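2,4-dihydroxyhept-2-ene-1,7-dioic acid aldolase (Kordia algicida OT-1, PDB 6BDE) binds heme as an H-NOX (heme nitric oxide/oxygen sensing) protein and probably takes part in nitric oxide signalling. Local coordinates at residues Thr130-Ser135 and Glu171-Ile176; Glu8-Val13 and Asp23-Gln28; Ser29-Glu34 and Met48-Gln53. The protein carries 1 engineered substitution. All blocks are in the same frame, centred on the assembly; numbering follows the deposited sequence.

Contact 1 (Thr130-Ser135 and Glu171-Ile176); sequences TMIYKS and EVKFII. With HEM (protoporphyrin IX containing Fe), chain B.
Tyr133 and Val172 pair backbone to backbone in the antiparallel sheet of the H-NOX fold: Tyr133 N donates to Val172 O over 2.7 Å, almost straight at 169°, and Val172 N answers to Tyr133 O. Two residues along, Met131 and Phe174 repeat the pattern, with Phe174 N 2.7 Å from Met131 O. Beyond the strand pair, Tyr133 OH donates to propionate oxygen O1D of the heme at 2.5 Å, the oxygen lying in the ring plane at its edge. Ser135 OG approaches the other oxygen, O2D, of the same carboxylate, and Arg137 NE also bonds the heme, completing the Tyr-x-Ser-x-Arg signature of the family. Tyr133 gets there because its CG stands trans to the backbone N (chi1 163°). Tyr133 CB packs 3.5 Å from Phe174 CE1, while helix 140-153 lays Met147 against Met131 and Phe174. On the face with Ile132 and Glu171, Ile132 CD1 rests on Lys173 CG at 3.7 Å. Farther out, Lys134 and Glu171 run alongside each other without a salt bridge, Lys134 NZ to Glu171 OE2 4.2 Å; a water links them instead, accepting from Lys134 NZ at 2.9 Å and donating to Glu171 OE2 at 2.6 Å. With a phenylalanine in place of Tyr133, propionate O1D would probably lose this hydroxyl donor and Met139 N its hydrogen-bond partner. The chemistry is thus divided by place: the hydroxyl of Tyr133, on the strand, and that of Ser135, just past its end, meet the heme carboxylate, while the charged pair on the other face meets through water.

Contact 2 (Glu8-Val13 and Asp23-Gln28); sequences EFLDLV and DKIITQ
Phe9 meets Ile25 obliquely, its CE2 4.4 Å from Ile25 CD1, while one face of the Phe9 ring is covered by Val13 CG2 of its own helix, 3.7 Å above the plane and shifted toward the rim. The setting is a pair of consecutive helices, 3-17 and 19-27, joined by a short turn in the N-terminal helical part of the H-NOX fold. The short segments run at 130° to each other with their axes 11.6 Å apart, so side chains alone bridge the space. Ile25 does most of the bridging. Its CG1 sits in the crowded position between backbone N and carbonyl carbon (chi1 65°), and from there Ile25 CD1 reaches in among three partners: Phe9, Val13 through CG1 at 4.3 Å, and Leu10 through CD2 at 4.1 Å. Leu10 and Ile25 pass alongside each other, each pointing toward the other's helix, and the second methyl of Leu10, CD1, touches Ile26 CD1. All of this is aliphatic and aromatic carbon, at van der Waals distance or slightly beyond. On an exposed part of helix 19-27, Asp23 O takes two bonds from Thr27, N and OG1 arriving from opposite faces of the carbonyl plane, with Thr27 OG1 3.0 Å from Asp23 O.

Contact 3 (Ser29-Glu34 and Met48-Gln53); sequences SELESE and MLQLLQ
Gln50 reaches the backbone of Glu30 by an extended chain: CG stands trans to the carbonyl carbon and beside the backbone N (chi1 -72°), the next bond is extended, and only the last torsion, chi3 74°, turns the amide to face the loop. The arrangement is a side-chain amide bridging both polar backbone atoms of one residue, and it ties the irregular loop after helix 19-27 to helix 45-59 in the N-terminal helical part of the H-NOX fold. Glu30 N donates to Gln50 OE1 at 3.1 Å, and Gln50 NE2 returns a bond to Glu30 O at 3.0 Å. Neither is textbook in direction. Glu30 N lies above the plane of the glutamine carbonyl, and NE2 comes over the Glu30 carbonyl at a C=O...N angle of only 98°, although Glu30 O itself stays in the amide plane of Gln50. Gripped at both its oxygen and its nitrogen, the amide has little freedom to flip. The peptide joining Glu30 to Leu31 is cis, an uncommon choice before a residue other than proline, and this amide bonds to the carbonyl of that same peptide. The Glu30 side chain starts away from the helix. At the other end of the glutamine side chain, Ser29 OG lies 3.6 Å from Gln50 CB; the Ser29 hydroxyl bonds to Ile25 O of helix 19-27 and to Asn54 ND2, one turn beyond Gln50. Leu31 and Gln50 point opposite ways as they pass, with Leu31 CD1 4.1 Å from Gln50 NE2. Leu51 adds an apolar neighbour: its CD2 lies 4.0 Å from Ser29 OG and 4.4 Å from Leu31 CD2.

Contacts 2 and 3 are neighbours, centres 9 Å apart, in the N-terminal helical part of the chain, and they share packing: Phe9 lies against Leu52 and Met48, and Leu51 against the carbonyl of Ile25. Contact 2 is buried and purely apolar; contact 3, also largely buried, adds a polar bridge between a loop without regular structure and a helix. Contact 1 stands apart, about 27 to 29 Å away centre to centre, and joins two strands by regular backbone bonding. Of the three it alone touches the heme, and its faces differ: one is buried against helix 140-153 and meets the heme through Tyr133, the other carries charged side chains toward the surface.

Contact 1 (Thr130-Ser135 and Glu171-Ile176)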
loop_
_atom_site.group_PDB
_atom_site.type_symbol
_atom_site.label_atom_id
_atom_site.label_comp_id
_atom_site.label_asym_id
_atom_site.label_seq_id
_atom_site.Cartn_x
_atom_site.Cartn_y
_atom_site.Cartn_z
ATOM N N THR A 130 -4.027 -12.658 11.688
ATOM C CA THR A 130 -4.161 -13.312 10.393
ATOM C C THR A 130 -5.353 -12.702 9.672
ATOM O O THR A 130 -6.481 -12.761 10.174
ATOM C CB THR A 130 -4.334 -14.825 10.545
ATOM O OG1 THR A 130 -3.161 -15.384 11.151
ATOM C CG2 THR A 130 -4.555 -15.477 9.186
ATOM N N MET A 131 -5.104 -12.115 8.503
ATOM C CA MET A 131 -6.137 -11.443 7.732
ATOM C C MET A 131 -6.113 -11.925 6.289
ATOM O O MET A 131 -5.066 -12.307 5.760
ATOM C CB MET A 131 -5.963 -9.918 7.760
ATOM C CG MET A 131 -6.215 -9.280 9.112
ATOM S SD MET A 131 -6.294 -7.484 8.997
ATOM C CE MET A 131 -4.672 -7.115 8.340
ATOM N N ILE A 132 -7.282 -11.897 5.658
ATOM C CA ILE A 132 -7.426 -12.227 4.245
ATOM C C ILE A 132 -7.570 -10.927 3.469
ATOM O O ILE A 132 -8.494 -10.142 3.720
ATOM C CB ILE A 132 -8.626 -13.154 3.997
ATOM C CG1 ILE A 132 -8.513 -14.420 4.846
ATOM C CG2 ILE A 132 -8.713 -13.517 2.523
ATOM C CD1 ILE A 132 -7.286 -15.251 4.539
ATOM N N TYR A 133 -6.656 -10.697 2.535
ATOM C CA TYR A 133 -6.686 -9.533 1.663
ATOM C C TYR A 133 -7.320 -9.931 0.338
ATOM O O TYR A 133 -6.934 -10.940 -0.258
ATOM C CB TYR A 133 -5.270 -8.990 1.445
ATOM C CG TYR A 133 -5.112 -8.049 0.267
ATOM C CD1 TYR A 133 -5.328 -6.686 0.410
ATOM C CD2 TYR A 133 -4.720 -8.522 -0.980
ATOM C CE1 TYR A 133 -5.174 -5.821 -0.657
ATOM C CE2 TYR A 133 -4.568 -7.665 -2.055
ATOM C CZ TYR A 133 -4.796 -6.316 -1.886
ATOM O OH TYR A 133 -4.644 -5.453 -2.949
ATOM N N LYS A 134 -8.296 -9.148 -0.114
ATOM C CA LYS A 134 -8.974 -9.404 -1.378
ATOM C C LYS A 134 -9.074 -8.102 -2.156
ATOM O O LYS A 134 -9.599 -7.109 -1.643
ATOM C CB LYS A 134 -10.364 -10.007 -1.152
ATOM C CG LYS A 134 -10.342 -11.494 -0.843
ATOM C CD LYS A 134 -11.727 -12.113 -0.938
ATOM C CE LYS A 134 -11.692 -13.580 -0.539
ATOM N NZ LYS A 134 -13.007 -14.252 -0.724
ATOM N N SER A 135 -8.568 -8.114 -3.389
ATOM C CA SER A 135 -8.652 -6.964 -4.282
ATOM C C SER A 135 -8.278 -7.370 -5.700
ATOM O O SER A 135 -7.259 -8.035 -5.910
ATOM C CB SER A 135 -7.740 -5.833 -3.804
ATOM O OG SER A 135 -7.651 -4.813 -4.783
ATOM N N GLU A 171 -6.247 -12.634 -3.913
ATOM C CA GLU A 171 -6.640 -13.108 -2.588
ATOM C C GLU A 171 -5.379 -13.590 -1.887
ATOM O O GLU A 171 -4.766 -14.572 -2.318
ATOM C CB GLU A 171 -7.685 -14.221 -2.668
ATOM C CG GLU A 171 -8.189 -14.668 -1.303
ATOM C CD GLU A 171 -9.139 -15.846 -1.383
ATOM O OE1 GLU A 171 -9.580 -16.183 -2.502
ATOM O OE2 GLU A 171 -9.441 -16.437 -0.325
ATOM N N VAL A 172 -4.985 -12.897 -0.822
ATOM C CA VAL A 172 -3.725 -13.152 -0.135
ATOM C C VAL A 172 -3.989 -13.236 1.361
ATOM O O VAL A 172 -4.629 -12.348 1.934
ATOM C CB VAL A 172 -2.682 -12.057 -0.434
ATOM C CG1 VAL A 172 -1.366 -12.370 0.264
ATOM C CG2 VAL A 172 -2.475 -11.906 -1.934
ATOM N N LYS A 173 -3.492 -14.298 1.991
ATOM C CA LYS A 173 -3.571 -14.450 3.438
ATOM C C LYS A 173 -2.335 -13.822 4.074
ATOM O O LYS A 173 -1.205 -14.218 3.769
ATOM C CB LYS A 173 -3.683 -15.923 3.826
ATOM C CG LYS A 173 -3.828 -16.159 5.322
ATOM C CD LYS A 173 -3.558 -17.610 5.684
ATOM C CE LYS A 173 -4.634 -18.163 6.605
ATOM N NZ LYS A 173 -4.372 -19.578 6.984
ATOM N N PHE A 174 -2.551 -12.844 4.949
ATOM C CA PHE A 174 -1.478 -12.196 5.693
ATOM C C PHE A 174 -1.368 -12.850 7.065
ATOM O O PHE A 174 -2.338 -12.861 7.829
ATOM C CB PHE A 174 -1.739 -10.698 5.844
ATOM C CG PHE A 174 -1.399 -9.889 4.624
ATOM C CD1 PHE A 174 -2.209 -9.925 3.501
ATOM C CD2 PHE A 174 -0.277 -9.078 4.607
ATOM C CE1 PHE A 174 -1.901 -9.174 2.382
ATOM C CE2 PHE A 174 0.035 -8.324 3.492
ATOM C CZ PHE A 174 -0.775 -8.372 2.377
ATOM N N ILE A 175 -0.195 -13.390 7.374
ATOM C CA ILE A 175 0.087 -13.967 8.683
ATOM C C ILE A 175 1.086 -13.041 9.364
ATOM O O ILE A 175 2.278 -13.043 9.038
ATOM C CB ILE A 175 0.618 -15.401 8.582
ATOM C CG1 ILE A 175 -0.289 -16.240 7.680
ATOM C CG2 ILE A 175 0.715 -16.027 9.964
ATOM C CD1 ILE A 175 0.155 -17.679 7.532
ATOM N N ILE A 176 0.600 -12.241 10.309
ATOM C CA ILE A 176 1.391 -11.207 10.966
ATOM C C ILE A 176 1.702 -11.659 12.385
ATOM O O ILE A 176 0.791 -11.990 13.154
ATOM C CB ILE A 176 0.655 -9.858 10.969
ATOM C CG1 ILE A 176 0.269 -9.456 9.544
ATOM C CG2 ILE A 176 1.517 -8.787 11.613
ATOM C CD1 ILE A 176 -1.040 -8.702 9.456
HETATM C CHA HEM B . -5.869 2.028 -1.216
HETATM C CHB HEM B . -6.168 5.949 2.528
HETATM C CHC HEM B . -4.187 2.490 6.334
HETATM C CHD HEM B . -3.653 -1.373 2.524
HETATM C C1A HEM B . -5.996 3.329 -0.122
HETATM C C2A HEM B . -6.225 4.511 -0.865
HETATM C C3A HEM B . -6.300 5.470 0.062
HETATM C C4A HEM B . -6.102 4.798 1.284
HETATM C CMA HEM B . -6.549 6.961 -0.156
HETATM C CAA HEM B . -6.387 4.657 -2.377
HETATM C CBA HEM B . -7.870 4.470 -2.713
HETATM C CGA HEM B . -8.144 4.736 -4.191
HETATM O O1A HEM B . -9.332 4.820 -4.602
HETATM O O2A HEM B . -7.189 4.872 -5.000
HETATM C C1B HEM B . -5.551 5.140 3.833
HETATM C C2B HEM B . -5.160 5.943 5.089
HETATM C C3B HEM B . -4.659 4.991 6.025
HETATM C C4B HEM B . -4.768 3.670 5.320
HETATM C CMB HEM B . -5.297 7.453 5.286
HETATM C CAB HEM B . -4.144 5.234 7.440
HETATM C CBB HEM B . -4.905 5.822 8.340
HETATM C C1C HEM B . -3.925 1.190 5.250
HETATM C C2C HEM B . -3.085 0.217 5.836
HETATM C C3C HEM B . -2.958 -0.731 4.892
HETATM C C4C HEM B . -3.731 -0.267 3.811
HETATM C CMC HEM B . -2.465 0.236 7.231
HETATM C CAC HEM B . -2.165 -2.031 4.976
HETATM C CBC HEM B . -2.796 -3.167 5.180
HETATM C C1D HEM B . -4.269 -0.479 1.249
HETATM C C2D HEM B . -3.957 -1.188 -0.048
HETATM C C3D HEM B . -4.508 -0.354 -1.058
HETATM C C4D HEM B . -5.138 0.850 -0.325
HETATM C CMD HEM B . -3.230 -2.517 -0.242
HETATM C CAD HEM B . -4.479 -0.609 -2.565
HETATM C CBD HEM B . -5.890 -0.775 -3.121
HETATM C CGD HEM B . -6.213 -2.261 -3.221
HETATM O O1D HEM B . -5.467 -3.100 -2.651
HETATM O O2D HEM B . -7.226 -2.640 -3.866
HETATM N NA HEM B . -5.828 3.421 1.264
HETATM N NB HEM B . -5.237 3.632 3.910
HETATM N NC HEM B . -4.336 0.994 3.927
HETATM N ND HEM B . -4.938 0.850 1.205
HETATM FE FE HEM B . -5.569 2.036 2.716
HETATM O O HOH W 1 -12.006 -16.815 0.038
#

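Contact 2 (Glu8-Val13 and Asp23-Gln28)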
loop_
_atom_site.group_PDB
_atom_site.type_symbol
_atom_site.label_atom_id
_atom_site.label_comp_id
_atom_site.label_asym_id
_atom_site.label_seq_id
_atom_site.Cartn_x
_atom_site.Cartn_y
_atom_site.Cartn_z
ATOM N N GLU A 8 1.778 10.690 -5.870
ATOM C CA GLU A 8 2.825 10.270 -4.943
ATOM C C GLU A 8 3.706 9.185 -5.547
ATOM O O GLU A 8 4.904 9.124 -5.248
ATOM C CB GLU A 8 2.208 9.781 -3.633
ATOM C CG GLU A 8 1.510 10.865 -2.826
ATOM C CD GLU A 8 2.479 11.853 -2.203
ATOM O OE1 GLU A 8 3.672 11.512 -2.061
ATOM O OE2 GLU A 8 2.045 12.971 -1.854
ATOM N N PHE A 9 3.135 8.326 -6.394
ATOM C CA PHE A 9 3.920 7.268 -7.025
ATOM C C PHE A 9 4.928 7.847 -8.007
ATOM O O PHE A 9 6.120 7.521 -7.952
ATOM C CB PHE A 9 2.989 6.275 -7.724
ATOM C CG PHE A 9 3.700 5.303 -8.625
ATOM C CD1 PHE A 9 4.444 4.261 -8.096
ATOM C CD2 PHE A 9 3.616 5.427 -10.003
ATOM C CE1 PHE A 9 5.096 3.364 -8.925
ATOM C CE2 PHE A 9 4.267 4.534 -10.836
ATOM C CZ PHE A 9 5.007 3.500 -10.296
ATOM N N LEU A 10 4.470 8.714 -8.913
ATOM C CA LEU A 10 5.383 9.307 -9.883
ATOM C C LEU A 10 6.397 10.224 -9.213
ATOM O O LEU A 10 7.514 10.380 -9.717
ATOM C CB LEU A 10 4.595 10.059 -10.954
ATOM C CG LEU A 10 3.618 9.201 -11.764
ATOM C CD1 LEU A 10 2.828 10.060 -12.738
ATOM C CD2 LEU A 10 4.357 8.086 -12.495
ATOM N N ASP A 11 6.031 10.837 -8.085
ATOM C CA ASP A 11 7.016 11.569 -7.294
ATOM C C ASP A 11 8.123 10.640 -6.813
ATOM O O ASP A 11 9.306 10.994 -6.858
ATOM C CB ASP A 11 6.339 12.249 -6.103
ATOM C CG ASP A 11 5.668 13.555 -6.479
ATOM O OD1 ASP A 11 5.848 14.008 -7.629
ATOM O OD2 ASP A 11 4.960 14.129 -5.625
ATOM N N LEU A 12 7.753 9.441 -6.357
ATOM C CA LEU A 12 8.747 8.478 -5.896
ATOM C C LEU A 12 9.591 7.958 -7.054
ATOM O O LEU A 12 10.790 7.708 -6.890
ATOM C CB LEU A 12 8.054 7.326 -5.170
ATOM C CG LEU A 12 8.947 6.370 -4.379
ATOM C CD1 LEU A 12 9.843 7.143 -3.425
ATOM C CD2 LEU A 12 8.102 5.359 -3.625
ATOM N N VAL A 13 8.981 7.784 -8.229
ATOM C CA VAL A 13 9.737 7.356 -9.403
ATOM C C VAL A 13 10.757 8.419 -9.792
ATOM O O VAL A 13 11.907 8.108 -10.121
ATOM C CB VAL A 13 8.783 7.032 -10.567
ATOM C CG1 VAL A 13 9.571 6.661 -11.814
ATOM C CG2 VAL A 13 7.835 5.908 -10.178
ATOM N N ASP A 23 9.022 10.165 -17.573
ATOM C CA ASP A 23 8.575 10.399 -18.942
ATOM C C ASP A 23 8.544 9.109 -19.748
ATOM O O ASP A 23 7.693 8.950 -20.631
ATOM C CB ASP A 23 9.486 11.418 -19.627
ATOM C CG ASP A 23 9.415 12.787 -18.987
ATOM O OD1 ASP A 23 10.479 13.412 -18.797
ATOM O OD2 ASP A 23 8.294 13.243 -18.678
ATOM N N LYS A 24 9.459 8.180 -19.462
ATOM C CA LYS A 24 9.542 6.953 -20.246
ATOM C C LYS A 24 8.334 6.056 -20.000
ATOM O O LYS A 24 7.660 5.635 -20.947
ATOM C CB LYS A 24 10.839 6.209 -19.924
ATOM C CG LYS A 24 10.934 4.840 -20.577
ATOM C CD LYS A 24 12.378 4.425 -20.811
ATOM C CE LYS A 24 12.453 3.059 -21.478
ATOM N NZ LYS A 24 13.843 2.698 -21.869
ATOM N N ILE A 25 8.044 5.752 -18.732
ATOM C CA ILE A 25 6.926 4.862 -18.431
ATOM C C ILE A 25 5.603 5.503 -18.824
ATOM O O ILE A 25 4.632 4.800 -19.129
ATOM C CB ILE A 25 6.941 4.453 -16.946
ATOM C CG1 ILE A 25 6.696 5.663 -16.042
ATOM C CG2 ILE A 25 8.258 3.778 -16.593
ATOM C CD1 ILE A 25 6.527 5.306 -14.579
ATOM N N ILE A 26 5.536 6.837 -18.831
ATOM C CA ILE A 26 4.337 7.515 -19.311
ATOM C C ILE A 26 4.236 7.397 -20.826
ATOM O O ILE A 26 3.153 7.160 -21.375
ATOM C CB ILE A 26 4.336 8.985 -18.851
ATOM C CG1 ILE A 26 3.977 9.079 -17.367
ATOM C CG2 ILE A 26 3.369 9.813 -19.685
ATOM C CD1 ILE A 26 3.977 10.492 -16.831
ATOM N N THR A 27 5.363 7.548 -21.526
ATOM C CA THR A 27 5.352 7.421 -22.980
ATOM C C THR A 27 5.024 5.993 -23.409
ATOM O O THR A 27 4.263 5.788 -24.362
ATOM C CB THR A 27 6.700 7.872 -23.551
ATOM O OG1 THR A 27 6.799 9.300 -23.466
ATOM C CG2 THR A 27 6.843 7.453 -25.005
ATOM N N GLN A 28 5.565 4.996 -22.703
ATOM C CA GLN A 28 5.256 3.600 -22.997
ATOM C C GLN A 28 3.824 3.214 -22.647
ATOM O O GLN A 28 3.407 2.102 -22.986
ATOM C CB GLN A 28 6.216 2.669 -22.249
ATOM C CG GLN A 28 7.683 2.859 -22.571
ATOM C CD GLN A 28 8.588 2.113 -21.607
ATOM O OE1 GLN A 28 8.475 2.258 -20.390
ATOM N NE2 GLN A 28 9.489 1.303 -22.151
#

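Contact 3 (Ser29-Glu34 and Met48-Gln53)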
loop_
_atom_site.group_PDB
_atom_site.type_symbol
_atom_site.label_atom_id
_atom_site.label_comp_id
_atom_site.label_asym_id
_atom_site.label_seq_id
_atom_site.Cartn_x
_atom_site.Cartn_y
_atom_site.Cartn_z
ATOM N N SER A 29 3.070 4.093 -21.986
ATOM C CA SER A 29 1.743 3.778 -21.479
ATOM C C SER A 29 0.680 4.648 -22.144
ATOM O O SER A 29 0.896 5.836 -22.407
ATOM C CB SER A 29 1.674 3.969 -19.958
ATOM O OG SER A 29 2.589 3.126 -19.277
ATOM N N GLU A 30 -0.477 4.035 -22.414
ATOM C CA GLU A 30 -1.676 4.740 -22.876
ATOM C C GLU A 30 -2.864 4.128 -22.142
ATOM O O GLU A 30 -3.245 3.006 -22.485
ATOM C CB GLU A 30 -1.849 4.619 -24.393
ATOM C CG GLU A 30 -0.587 4.918 -25.207
ATOM C CD GLU A 30 -0.073 3.682 -25.924
ATOM O OE1 GLU A 30 0.640 2.874 -25.281
ATOM O OE2 GLU A 30 -0.378 3.507 -27.125
ATOM N N LEU A 31 -3.474 4.792 -21.136
ATOM C CA LEU A 31 -3.325 6.140 -20.506
ATOM C C LEU A 31 -4.261 7.184 -21.128
ATOM O O LEU A 31 -3.850 8.029 -21.925
ATOM C CB LEU A 31 -1.888 6.685 -20.490
ATOM C CG LEU A 31 -1.252 6.639 -19.102
ATOM C CD1 LEU A 31 -1.293 5.216 -18.545
ATOM C CD2 LEU A 31 0.169 7.189 -19.130
ATOM N N GLU A 32 -5.530 7.119 -20.709
ATOM C CA GLU A 32 -6.511 8.136 -21.081
ATOM C C GLU A 32 -6.168 9.485 -20.461
ATOM O O GLU A 32 -6.386 10.536 -21.077
ATOM C CB GLU A 32 -7.904 7.679 -20.647
ATOM C CG GLU A 32 -9.009 8.713 -20.778
ATOM C CD GLU A 32 -10.321 8.214 -20.202
ATOM O OE1 GLU A 32 -10.383 7.025 -19.824
ATOM O OE2 GLU A 32 -11.284 9.005 -20.122
ATOM N N SER A 33 -5.630 9.473 -19.238
ATOM C CA SER A 33 -5.183 10.703 -18.597
ATOM C C SER A 33 -3.989 11.321 -19.311
ATOM O O SER A 33 -3.736 12.520 -19.146
ATOM C CB SER A 33 -4.813 10.430 -17.140
ATOM O OG SER A 33 -3.562 9.765 -17.058
ATOM N N GLU A 34 -3.251 10.526 -20.091
ATOM C CA GLU A 34 -2.021 10.957 -20.757
ATOM C C GLU A 34 -0.972 11.432 -19.755
ATOM O O GLU A 34 -0.153 12.299 -20.062
ATOM C CB GLU A 34 -2.297 12.038 -21.808
ATOM C CG GLU A 34 -3.084 11.541 -23.012
ATOM C CD GLU A 34 -2.197 10.940 -24.087
ATOM O OE1 GLU A 34 -1.030 11.369 -24.210
ATOM O OE2 GLU A 34 -2.668 10.036 -24.810
ATOM N N MET A 48 -2.431 2.704 -13.708
ATOM C CA MET A 48 -1.360 2.439 -12.752
ATOM C C MET A 48 -0.674 1.110 -13.044
ATOM O O MET A 48 0.549 0.992 -12.897
ATOM C CB MET A 48 -1.920 2.457 -11.329
ATOM C CG MET A 48 -0.948 1.997 -10.252
ATOM S SD MET A 48 0.585 2.947 -10.231
ATOM C CE MET A 48 0.034 4.462 -9.453
ATOM N N LEU A 49 -1.442 0.099 -13.458
ATOM C CA LEU A 49 -0.846 -1.190 -13.798
ATOM C C LEU A 49 0.126 -1.055 -14.963
ATOM O O LEU A 49 1.185 -1.694 -14.976
ATOM C CB LEU A 49 -1.942 -2.206 -14.122
ATOM C CG LEU A 49 -1.480 -3.632 -14.423
ATOM C CD1 LEU A 49 -0.684 -4.198 -13.258
ATOM C CD2 LEU A 49 -2.669 -4.526 -14.747
ATOM N N GLN A 50 -0.213 -0.222 -15.951
ATOM C CA GLN A 50 0.709 0.045 -17.049
ATOM C C GLN A 50 1.979 0.717 -16.542
ATOM O O GLN A 50 3.091 0.355 -16.942
ATOM C CB GLN A 50 0.034 0.919 -18.106
ATOM C CG GLN A 50 -1.028 0.218 -18.928
ATOM C CD GLN A 50 -1.549 1.092 -20.053
ATOM O OE1 GLN A 50 -0.871 1.298 -21.059
ATOM N NE2 GLN A 50 -2.759 1.616 -19.883
ATOM N N LEU A 51 1.826 1.709 -15.662
ATOM C CA LEU A 51 2.987 2.409 -15.121
ATOM C C LEU A 51 3.884 1.462 -14.336
ATOM O O LEU A 51 5.115 1.550 -14.418
ATOM C CB LEU A 51 2.532 3.572 -14.239
ATOM C CG LEU A 51 1.752 4.695 -14.927
ATOM C CD1 LEU A 51 1.243 5.698 -13.903
ATOM C CD2 LEU A 51 2.610 5.385 -15.975
ATOM N N LEU A 52 3.286 0.542 -13.576
ATOM C CA LEU A 52 4.078 -0.398 -12.790
ATOM C C LEU A 52 4.778 -1.416 -13.681
ATOM O O LEU A 52 5.958 -1.718 -13.478
ATOM C CB LEU A 52 3.191 -1.104 -11.764
ATOM C CG LEU A 52 2.649 -0.246 -10.619
ATOM C CD1 LEU A 52 1.475 -0.936 -9.943
ATOM C CD2 LEU A 52 3.747 0.062 -9.612
ATOM N N GLN A 53 4.066 -1.955 -14.675
ATOM C CA GLN A 53 4.660 -2.962 -15.548
ATOM C C GLN A 53 5.803 -2.378 -16.368
ATOM O O GLN A 53 6.829 -3.038 -16.576
ATOM C CB GLN A 53 3.591 -3.558 -16.464
ATOM C CG GLN A 53 2.645 -4.524 -15.769
ATOM C CD GLN A 53 1.489 -4.945 -16.657
ATOM O OE1 GLN A 53 1.245 -4.346 -17.705
ATOM N NE2 GLN A 53 0.769 -5.981 -16.241
#